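Local coordinates for KLLA0F20702p (Kluyveromyces lactis, PDB 5Y5A), which is the Est1-type subunit of yeast telomerase, represented here by its helical amino-terminal part, and probably recruits the enzyme to telomeres by binding Cdc13, at residues P92-F97 against G196-Y201; N99-N104 against L208-Q213; A215-P220 against Y245-N250. All blocks are in the same frame, centred on the assembly; numbering follows the deposited sequence.

Interaction 1: residues P92-F97 against G196-Y201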
loop_
_atom_site.group_PDB
_atom_site.type_symbol
_atom_site.label_atom_id
_atom_site.label_comp_id
_atom_site.label_asym_id
_atom_site.label_seq_id
_atom_site.Cartn_x
_atom_site.Cartn_y
_atom_site.Cartn_z
ATOM N N PRO A 92 7.403 -20.044 14.389
ATOM C CA PRO A 92 7.350 -20.477 15.792
ATOM C C PRO A 92 8.635 -20.188 16.565
ATOM O O PRO A 92 8.576 -19.944 17.770
ATOM C CB PRO A 92 7.109 -21.987 15.685
ATOM C CG PRO A 92 7.550 -22.354 14.320
ATOM C CD PRO A 92 7.198 -21.181 13.473
ATOM N N ILE A 93 9.775 -20.212 15.883
ATOM C CA ILE A 93 11.034 -19.824 16.508
ATOM C C ILE A 93 11.017 -18.341 16.871
ATOM O O ILE A 93 11.289 -17.973 18.012
ATOM C CB ILE A 93 12.238 -20.100 15.593
ATOM C CG1 ILE A 93 12.393 -21.600 15.339
ATOM C CG2 ILE A 93 13.510 -19.550 16.214
ATOM C CD1 ILE A 93 13.488 -21.937 14.344
ATOM N N PHE A 94 10.689 -17.499 15.895
ATOM C CA PHE A 94 10.685 -16.054 16.094
ATOM C C PHE A 94 9.690 -15.625 17.168
ATOM O O PHE A 94 9.947 -14.692 17.928
ATOM C CB PHE A 94 10.378 -15.346 14.782
ATOM C CG PHE A 94 11.576 -15.170 13.901
ATOM C CD1 PHE A 94 12.748 -14.626 14.404
ATOM C CD2 PHE A 94 11.540 -15.558 12.569
ATOM C CE1 PHE A 94 13.863 -14.459 13.595
ATOM C CE2 PHE A 94 12.654 -15.398 11.750
ATOM C CZ PHE A 94 13.815 -14.849 12.266
ATOM N N LYS A 95 8.557 -16.315 17.224
ATOM C CA LYS A 95 7.549 -16.051 18.241
ATOM C C LYS A 95 8.107 -16.293 19.642
ATOM O O LYS A 95 7.855 -15.510 20.558
ATOM C CB LYS A 95 6.311 -16.919 18.000
ATOM C CG LYS A 95 5.162 -16.651 18.958
ATOM C CD LYS A 95 3.896 -17.366 18.513
ATOM C CE LYS A 95 2.807 -17.275 19.568
ATOM N NZ LYS A 95 1.630 -18.114 19.208
ATOM N N TYR A 96 8.876 -17.368 19.800
ATOM C CA TYR A 96 9.440 -17.727 21.101
ATOM C C TYR A 96 10.418 -16.670 21.593
ATOM O O TYR A 96 10.469 -16.368 22.783
ATOM C CB TYR A 96 10.133 -19.090 21.035
ATOM C CG TYR A 96 10.806 -19.502 22.329
ATOM C CD1 TYR A 96 10.075 -20.069 23.366
ATOM C CD2 TYR A 96 12.175 -19.326 22.513
ATOM C CE1 TYR A 96 10.686 -20.447 24.553
ATOM C CE2 TYR A 96 12.796 -19.703 23.696
ATOM C CZ TYR A 96 12.045 -20.261 24.712
ATOM O OH TYR A 96 12.654 -20.638 25.890
ATOM N N PHE A 97 11.198 -16.117 20.674
ATOM C CA PHE A 97 12.118 -15.035 21.003
ATOM C C PHE A 97 11.370 -13.755 21.377
ATOM O O PHE A 97 11.851 -12.964 22.192
ATOM C CB PHE A 97 13.067 -14.771 19.834
ATOM C CG PHE A 97 14.184 -15.764 19.735
ATOM C CD1 PHE A 97 13.954 -17.040 19.258
ATOM C CD2 PHE A 97 15.466 -15.420 20.125
ATOM C CE1 PHE A 97 14.983 -17.956 19.175
ATOM C CE2 PHE A 97 16.498 -16.331 20.047
ATOM C CZ PHE A 97 16.257 -17.601 19.569
ATOM N N GLY A 196 12.302 -10.166 4.880
ATOM C CA GLY A 196 11.785 -8.942 5.475
ATOM C C GLY A 196 11.302 -9.129 6.903
ATOM O O GLY A 196 11.760 -8.437 7.819
ATOM N N CYS A 197 10.388 -10.075 7.095
ATOM C CA CYS A 197 9.883 -10.405 8.428
ATOM C C CYS A 197 10.992 -10.786 9.398
ATOM O O CYS A 197 10.980 -10.362 10.551
ATOM C CB CYS A 197 8.883 -11.555 8.360
ATOM S SG CYS A 197 7.459 -11.257 7.310
ATOM N N SER A 198 11.931 -11.607 8.933
ATOM C CA SER A 198 13.033 -12.067 9.774
ATOM C C SER A 198 13.878 -10.887 10.228
ATOM O O SER A 198 14.232 -10.784 11.397
ATOM C CB SER A 198 13.902 -13.078 9.028
ATOM O OG SER A 198 13.129 -14.178 8.592
ATOM N N GLN A 199 14.188 -10.001 9.287
ATOM C CA GLN A 199 14.941 -8.787 9.569
ATOM C C GLN A 199 14.227 -7.899 10.580
ATOM O O GLN A 199 14.869 -7.301 11.445
ATOM C CB GLN A 199 15.189 -8.001 8.282
ATOM C CG GLN A 199 16.219 -8.623 7.379
ATOM C CD GLN A 199 17.576 -8.675 8.032
ATOM O OE1 GLN A 199 17.970 -7.748 8.744
ATOM N NE2 GLN A 199 18.298 -9.766 7.809
ATOM N N ARG A 200 12.904 -7.797 10.461
ATOM C CA ARG A 200 12.138 -6.998 11.407
ATOM C C ARG A 200 12.271 -7.593 12.801
ATOM O O ARG A 200 12.543 -6.885 13.768
ATOM C CB ARG A 200 10.664 -6.911 11.014
ATOM C CG ARG A 200 9.872 -6.003 11.946
ATOM C CD ARG A 200 8.402 -5.924 11.583
ATOM N NE ARG A 200 7.784 -7.242 11.537
ATOM C CZ ARG A 200 7.449 -7.953 12.610
ATOM N NH1 ARG A 200 6.894 -9.149 12.459
ATOM N NH2 ARG A 200 7.671 -7.477 13.830
ATOM N N TYR A 201 12.081 -8.904 12.889
ATOM C CA TYR A 201 12.197 -9.618 14.154
ATOM C C TYR A 201 13.577 -9.454 14.785
ATOM O O TYR A 201 13.698 -9.308 16.002
ATOM C CB TYR A 201 11.904 -11.102 13.956
ATOM C CG TYR A 201 10.452 -11.474 14.110
ATOM C CD1 TYR A 201 9.835 -11.429 15.354
ATOM C CD2 TYR A 201 9.700 -11.891 13.017
ATOM C CE1 TYR A 201 8.502 -11.778 15.506
ATOM C CE2 TYR A 201 8.366 -12.244 13.158
ATOM C CZ TYR A 201 7.772 -12.186 14.405
ATOM O OH TYR A 201 6.447 -12.538 14.549
#
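With chi1 at -83°, Phe94 carries its CG opposite its own carbonyl carbon, and Tyr201 has a similar chi1 of -89°; the two rings leave their helices toward each other and come to lie in nearly parallel, offset planes, one slid past the other. Their planes differ by 6°, but the centroids are 4.9 Å apart and the rings are slid so far that they hardly overlap. Over one face of each ring lies the partner's CB. Phe94 CB sits over the centre of the Tyr201 ring, 3.8 Å from its centroid, and Tyr201 CB returns the contact over one face of the Phe94 ring, 4.1 Å from the centroid and less squarely placed. These are two reciprocal CH-pi contacts, and the second of them includes the closest carbon approach of the pair, Phe94 CD1 to Tyr201 CB at 3.7 Å.

At the far end of the phenylalanine ring, Ser198 OG approaches Phe94 CE2 obliquely at 3.4 Å. Ser198 lies one turn before Tyr201 and is small enough to let the ring tip reach the helix; its hydroxyl is hydrogen-bonded to the carbonyl oxygen of Tyr194, so a polar group can stand against a hydrocarbon ring. Trp86, from the helix of Phe94, and Phe127, from helix 113-144, also touch Ser198, while Tyr91 and Gln98 touch Tyr201.

The contact thus joins helices 78-105 and 179-206 within the Est1 family region, which belongs to the TPR clan. Dispersion and the burial of apolar surface hold the pair together, and such forces reward close fit of ring against methylene more than any exact bond direction.

Interaction 2: residues N99-N104 against L208-Q213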
loop_
_atom_site.group_PDB
_atom_site.type_symbol
_atom_site.label_atom_id
_atom_site.label_comp_id
_atom_site.label_asym_id
_atom_site.label_seq_id
_atom_site.Cartn_x
_atom_site.Cartn_y
_atom_site.Cartn_z
ATOM N N ASN A 99 8.160 -13.683 22.821
ATOM C CA ASN A 99 7.644 -13.978 24.158
ATOM C C ASN A 99 8.708 -13.814 25.225
ATOM O O ASN A 99 8.468 -13.241 26.289
ATOM C CB ASN A 99 7.088 -15.399 24.220
ATOM C CG ASN A 99 5.870 -15.583 23.347
ATOM O OD1 ASN A 99 5.636 -14.807 22.420
ATOM N ND2 ASN A 99 5.081 -16.612 23.641
ATOM N N TRP A 100 9.892 -14.323 24.921
ATOM C CA TRP A 100 11.003 -14.255 25.845
ATOM C C TRP A 100 11.492 -12.817 26.002
ATOM O O TRP A 100 11.769 -12.377 27.113
ATOM C CB TRP A 100 12.135 -15.162 25.375
ATOM C CG TRP A 100 12.729 -15.967 26.476
ATOM C CD1 TRP A 100 12.483 -17.283 26.765
ATOM C CD2 TRP A 100 13.662 -15.512 27.455
ATOM N NE1 TRP A 100 13.212 -17.671 27.857
ATOM C CE2 TRP A 100 13.946 -16.601 28.299
ATOM C CE3 TRP A 100 14.293 -14.287 27.698
ATOM C CZ2 TRP A 100 14.826 -16.500 29.363
ATOM C CZ3 TRP A 100 15.158 -14.192 28.748
ATOM C CH2 TRP A 100 15.418 -15.289 29.566
ATOM N N ARG A 101 11.605 -12.086 24.893
ATOM C CA ARG A 101 12.012 -10.682 24.953
ATOM C C ARG A 101 11.057 -9.880 25.823
ATOM O O ARG A 101 11.457 -8.941 26.514
ATOM C CB ARG A 101 12.068 -10.058 23.558
ATOM C CG ARG A 101 12.448 -8.580 23.576
ATOM C CD ARG A 101 12.115 -7.887 22.262
ATOM N NE ARG A 101 12.558 -6.495 22.254
ATOM C CZ ARG A 101 11.794 -5.464 22.602
ATOM N NH1 ARG A 101 10.538 -5.666 22.989
ATOM N NH2 ARG A 101 12.288 -4.231 22.565
ATOM N N ASN A 102 9.788 -10.260 25.784
ATOM C CA ASN A 102 8.781 -9.592 26.585
ATOM C C ASN A 102 8.832 -10.017 28.053
ATOM O O ASN A 102 8.141 -9.443 28.890
ATOM C CB ASN A 102 7.399 -9.845 25.994
ATOM C CG ASN A 102 7.288 -9.358 24.564
ATOM O OD1 ASN A 102 7.998 -8.438 24.150
ATOM N ND2 ASN A 102 6.400 -9.975 23.800
ATOM N N ARG A 103 9.653 -11.019 28.363
ATOM C CA ARG A 103 9.959 -11.341 29.757
ATOM C C ARG A 103 10.936 -10.309 30.302
ATOM O O ARG A 103 10.940 -10.004 31.492
ATOM C CB ARG A 103 10.562 -12.740 29.904
ATOM C CG ARG A 103 9.596 -13.832 30.325
ATOM C CD ARG A 103 10.308 -14.817 31.246
ATOM N NE ARG A 103 9.477 -15.960 31.613
ATOM C CZ ARG A 103 9.857 -16.910 32.463
ATOM N NH1 ARG A 103 9.044 -17.918 32.745
ATOM N NH2 ARG A 103 11.054 -16.850 33.031
ATOM N N ASN A 104 11.767 -9.783 29.408
ATOM C CA ASN A 104 12.781 -8.796 29.753
ATOM C C ASN A 104 12.178 -7.434 30.095
ATOM O O ASN A 104 12.543 -6.820 31.099
ATOM C CB ASN A 104 13.775 -8.657 28.595
ATOM C CG ASN A 104 15.041 -7.915 28.983
ATOM O OD1 ASN A 104 15.028 -7.026 29.835
ATOM N ND2 ASN A 104 16.148 -8.279 28.347
ATOM N N LEU A 208 17.348 -2.339 22.618
ATOM C CA LEU A 208 17.251 -2.344 24.050
ATOM C C LEU A 208 15.895 -1.868 24.498
ATOM O O LEU A 208 15.263 -2.500 25.328
ATOM C CB LEU A 208 18.323 -1.446 24.632
ATOM C CG LEU A 208 18.233 -0.044 24.085
ATOM C CD1 LEU A 208 17.626 0.825 25.165
ATOM C CD2 LEU A 208 19.615 0.422 23.681
ATOM N N SER A 209 15.445 -0.755 23.943
ATOM C CA SER A 209 14.156 -0.196 24.327
ATOM C C SER A 209 13.107 -0.428 23.249
ATOM O O SER A 209 13.400 -0.980 22.187
ATOM C CB SER A 209 14.284 1.303 24.606
ATOM O OG SER A 209 13.026 1.870 24.937
ATOM N N ASP A 210 11.882 -0.000 23.531
ATOM C CA ASP A 210 10.816 -0.055 22.544
ATOM C C ASP A 210 10.730 1.282 21.818
ATOM O O ASP A 210 9.742 1.577 21.149
ATOM C CB ASP A 210 9.485 -0.419 23.206
ATOM C CG ASP A 210 9.440 -1.872 23.656
ATOM O OD1 ASP A 210 9.849 -2.750 22.867
ATOM O OD2 ASP A 210 9.004 -2.138 24.796
ATOM N N ARG A 211 11.786 2.081 21.965
ATOM C CA ARG A 211 11.960 3.311 21.197
ATOM C C ARG A 211 12.723 3.024 19.909
ATOM O O ARG A 211 13.855 2.543 19.954
ATOM C CB ARG A 211 12.720 4.363 22.005
ATOM C CG ARG A 211 12.082 4.778 23.312
ATOM C CD ARG A 211 12.920 5.868 23.959
ATOM N NE ARG A 211 12.373 6.322 25.233
ATOM C CZ ARG A 211 12.905 7.292 25.968
ATOM N NH1 ARG A 211 14.001 7.913 25.552
ATOM N NH2 ARG A 211 12.344 7.645 27.118
ATOM N N TYR A 212 12.115 3.330 18.766
ATOM C CA TYR A 212 12.758 3.097 17.474
ATOM C C TYR A 212 12.714 4.334 16.575
ATOM O O TYR A 212 11.635 4.851 16.271
ATOM C CB TYR A 212 12.094 1.934 16.729
ATOM C CG TYR A 212 11.986 0.621 17.479
ATOM C CD1 TYR A 212 10.917 0.372 18.325
ATOM C CD2 TYR A 212 12.928 -0.388 17.301
ATOM C CE1 TYR A 212 10.797 -0.832 18.993
ATOM C CE2 TYR A 212 12.820 -1.595 17.968
ATOM C CZ TYR A 212 11.750 -1.811 18.812
ATOM O OH TYR A 212 11.620 -3.009 19.482
ATOM N N GLN A 213 13.879 4.793 16.130
ATOM C CA GLN A 213 13.937 5.898 15.181
ATOM C C GLN A 213 13.445 5.429 13.818
ATOM O O GLN A 213 13.206 4.240 13.614
ATOM C CB GLN A 213 15.355 6.463 15.068
ATOM C CG GLN A 213 15.901 7.067 16.353
ATOM C CD GLN A 213 16.475 6.028 17.297
ATOM O OE1 GLN A 213 16.512 4.840 16.982
ATOM N NE2 GLN A 213 16.930 6.475 18.461
#
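Arg101 reaches from helix 78-105 to Asp210 in the loop 208-213, and the tight part of the contact is the end of its guanidinium group. NH1 and NH2 both donate to the same carboxylate oxygen, Asp210 OD1, the NH2 bond being 2.9 Å long. Neither bond is straight, with N-H...O angles of 138° and 144°, as expected when two nitrogens share one acceptor. The oxygen lies near the guanidinium plane; it receives NH1 on its syn lone pair, whereas NH2 comes from above the carboxylate plane, the two groups being turned 51° apart.

An extended chain suits this span: with CG anti to the backbone N and the following carbons drawn out, Arg101 carries its charge well away from its own helix. NE adds a weak hydrogen bond to the carbonyl oxygen of Ile204, near the end of helix 179-206.

Round this grip the fit is looser. Tyr212 OH stands 3.4 Å from Arg101 NH2, and Ser209 O is 3.5 Å from the same nitrogen, both at angles too poor for hydrogen bonding. Asp210 itself is exposed to solvent, which probably weakens the salt bridge. Were this arginine replaced by an alanine, Asp210 would probably lose its cationic mate and the loop be freer to move away from the helix.

Within the loop, Ser209 OG accepts from Arg211 N at 3.2 Å, forming an ST turn. The whole is a surface salt bridge between a helix and the connection joining helices 179-206 and 218-230 of this helical fold.

Interaction 3: residues A215-P220 against Y245-N250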
loop_
_atom_site.group_PDB
_atom_site.type_symbol
_atom_site.label_atom_id
_atom_site.label_comp_id
_atom_site.label_asym_id
_atom_site.label_seq_id
_atom_site.Cartn_x
_atom_site.Cartn_y
_atom_site.Cartn_z
ATOM N N ALA A 215 14.753 5.156 10.708
ATOM C CA ALA A 215 15.566 4.367 9.791
ATOM C C ALA A 215 16.018 3.035 10.378
ATOM O O ALA A 215 16.831 2.336 9.777
ATOM C CB ALA A 215 16.784 5.176 9.351
ATOM N N ASP A 216 15.497 2.682 11.548
ATOM C CA ASP A 216 15.875 1.426 12.185
ATOM C C ASP A 216 15.379 0.216 11.399
ATOM O O ASP A 216 15.941 -0.872 11.502
ATOM C CB ASP A 216 15.338 1.365 13.616
ATOM C CG ASP A 216 15.971 2.407 14.520
ATOM O OD1 ASP A 216 17.087 2.874 14.202
ATOM O OD2 ASP A 216 15.355 2.754 15.549
ATOM N N PHE A 217 14.321 0.411 10.619
ATOM C CA PHE A 217 13.717 -0.682 9.868
ATOM C C PHE A 217 13.975 -0.521 8.385
ATOM O O PHE A 217 13.273 -1.087 7.558
ATOM C CB PHE A 217 12.219 -0.764 10.167
ATOM C CG PHE A 217 11.926 -1.265 11.549
ATOM C CD1 PHE A 217 11.862 -2.624 11.805
ATOM C CD2 PHE A 217 11.777 -0.381 12.606
ATOM C CE1 PHE A 217 11.613 -3.089 13.084
ATOM C CE2 PHE A 217 11.536 -0.840 13.888
ATOM C CZ PHE A 217 11.450 -2.196 14.126
ATOM N N GLN A 218 15.007 0.245 8.066
ATOM C CA GLN A 218 15.369 0.513 6.687
ATOM C C GLN A 218 15.659 -0.774 5.918
ATOM O O GLN A 218 15.265 -0.911 4.763
ATOM C CB GLN A 218 16.586 1.443 6.633
ATOM C CG GLN A 218 16.786 2.131 5.292
ATOM C CD GLN A 218 18.031 2.993 5.267
ATOM O OE1 GLN A 218 19.068 2.616 5.809
ATOM N NE2 GLN A 218 17.933 4.163 4.645
ATOM N N LYS A 219 16.342 -1.716 6.561
ATOM C CA LYS A 219 16.759 -2.936 5.875
ATOM C C LYS A 219 15.583 -3.879 5.567
ATOM O O LYS A 219 15.463 -4.361 4.438
ATOM C CB LYS A 219 17.839 -3.664 6.684
ATOM C CG LYS A 219 18.541 -4.770 5.914
ATOM C CD LYS A 219 19.721 -5.315 6.695
ATOM C CE LYS A 219 20.510 -6.328 5.883
ATOM N NZ LYS A 219 21.681 -6.852 6.649
ATOM N N PRO A 220 14.711 -4.153 6.555
ATOM C CA PRO A 220 13.575 -4.988 6.147
ATOM C C PRO A 220 12.653 -4.273 5.158
ATOM O O PRO A 220 12.072 -4.928 4.292
ATOM C CB PRO A 220 12.853 -5.280 7.467
ATOM C CG PRO A 220 13.354 -4.253 8.434
ATOM C CD PRO A 220 14.755 -3.958 8.013
ATOM N N TYR A 245 6.014 0.065 10.653
ATOM C CA TYR A 245 5.671 1.444 10.993
ATOM C C TYR A 245 5.002 1.568 12.363
ATOM O O TYR A 245 5.068 2.627 12.992
ATOM C CB TYR A 245 4.781 2.068 9.906
ATOM C CG TYR A 245 5.519 2.310 8.603
ATOM C CD1 TYR A 245 6.668 3.098 8.566
ATOM C CD2 TYR A 245 5.074 1.749 7.418
ATOM C CE1 TYR A 245 7.351 3.313 7.374
ATOM C CE2 TYR A 245 5.741 1.956 6.225
ATOM C CZ TYR A 245 6.878 2.735 6.204
ATOM O OH TYR A 245 7.527 2.933 5.004
ATOM N N THR A 246 4.383 0.495 12.849
ATOM C CA THR A 246 3.847 0.523 14.209
ATOM C C THR A 246 4.970 0.675 15.244
ATOM O O THR A 246 4.761 1.263 16.305
ATOM C CB THR A 246 3.027 -0.743 14.557
ATOM O OG1 THR A 246 3.843 -1.914 14.426
ATOM C CG2 THR A 246 1.818 -0.863 13.653
ATOM N N HIS A 247 6.155 0.149 14.942
ATOM C CA HIS A 247 7.260 0.213 15.897
ATOM C C HIS A 247 7.807 1.632 16.009
ATOM O O HIS A 247 8.223 2.056 17.081
ATOM C CB HIS A 247 8.394 -0.742 15.508
ATOM C CG HIS A 247 7.983 -2.177 15.448
ATOM N ND1 HIS A 247 7.478 -2.852 16.537
ATOM C CD2 HIS A 247 8.007 -3.068 14.429
ATOM C CE1 HIS A 247 7.197 -4.097 16.188
ATOM N NE2 HIS A 247 7.512 -4.255 14.915
ATOM N N THR A 248 7.812 2.359 14.896
ATOM C CA THR A 248 8.326 3.725 14.889
ATOM C C THR A 248 7.219 4.705 15.224
ATOM O O THR A 248 7.418 5.918 15.170
ATOM C CB THR A 248 8.937 4.103 13.524
ATOM O OG1 THR A 248 7.928 4.046 12.503
ATOM C CG2 THR A 248 10.071 3.154 13.174
ATOM N N LYS A 249 6.056 4.155 15.560
ATOM C CA LYS A 249 4.856 4.930 15.852
ATOM C C LYS A 249 4.461 5.851 14.697
ATOM O O LYS A 249 3.966 6.956 14.917
ATOM C CB LYS A 249 5.042 5.743 17.138
ATOM C CG LYS A 249 5.071 4.892 18.409
ATOM C CD LYS A 249 5.575 5.710 19.581
ATOM C CE LYS A 249 5.246 5.066 20.907
ATOM N NZ LYS A 249 5.737 5.919 22.037
ATOM N N ASN A 250 4.685 5.401 13.465
ATOM C CA ASN A 250 4.095 6.075 12.313
ATOM C C ASN A 250 2.762 5.414 11.993
ATOM O O ASN A 250 2.644 4.632 11.045
ATOM C CB ASN A 250 5.029 6.039 11.105
ATOM C CG ASN A 250 6.275 6.875 11.313
ATOM O OD1 ASN A 250 7.353 6.349 11.595
ATOM N ND2 ASN A 250 6.128 8.187 11.188
#
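Two helix ends meet here in the helical array of Est1: Phe217 occupies the N-cap position of helix 218-230, and His247 and Thr248 lie where helix 235-247 finishes in a Schellman motif, with Lys249 at positive phi. The Phe217 and His247 side chains cross at about a right angle, though their ring planes are only 16° apart. Phe217 CE2 is 3.5 Å from His247 CB, and Phe217 CZ is 3.6 Å from His247 CD2. The rings are slid so far apart, with centroids separated by 5.1 Å, that they barely overlap. Thr248 adds its methyl, CG2 lying 4.0 Å from Phe217 CD2.

That methyl is available because the hydroxyl takes the other branch: chi1 of 62° puts OG1 between the backbone N and the carbonyl carbon, beside Asn250 OD1, at a modelled distance of 2.5 Å that is doubtfully short. Threonine suits the place by offering one apolar and one polar arm. Tyr212 and Arg200 also pack on Phe217, and His247 NE2 has a weak hydrogen bond with Arg200 NH2.

Across the contact itself the chemistry is apolar, so the histidine contributes chiefly CB and the carbon part of its ring, while its NE2 finds a polar partner elsewhere.

Overall arrangement
Interactions 1 and 2 both use helix 78-105, about 13 Å apart between centres, and their segments alternate along the chain. Helix 179-206 supplies the second half of interaction 1, and the loop that follows it supplies that of interaction 2 before running into helix 218-230 of interaction 3. The centres of interactions 1 and 3 are about 15 Å apart, bridged by Arg200, whose CG lies 3.6 Å from Phe217 CE1. Interactions 2 and 3, about 14 Å apart, meet through Tyr212, with CD2 3.7 Å from Phe217 CE2. The three sit at the corners of a triangle: interaction 1 is buried, interaction 3 partly so, and interaction 2 is at the surface.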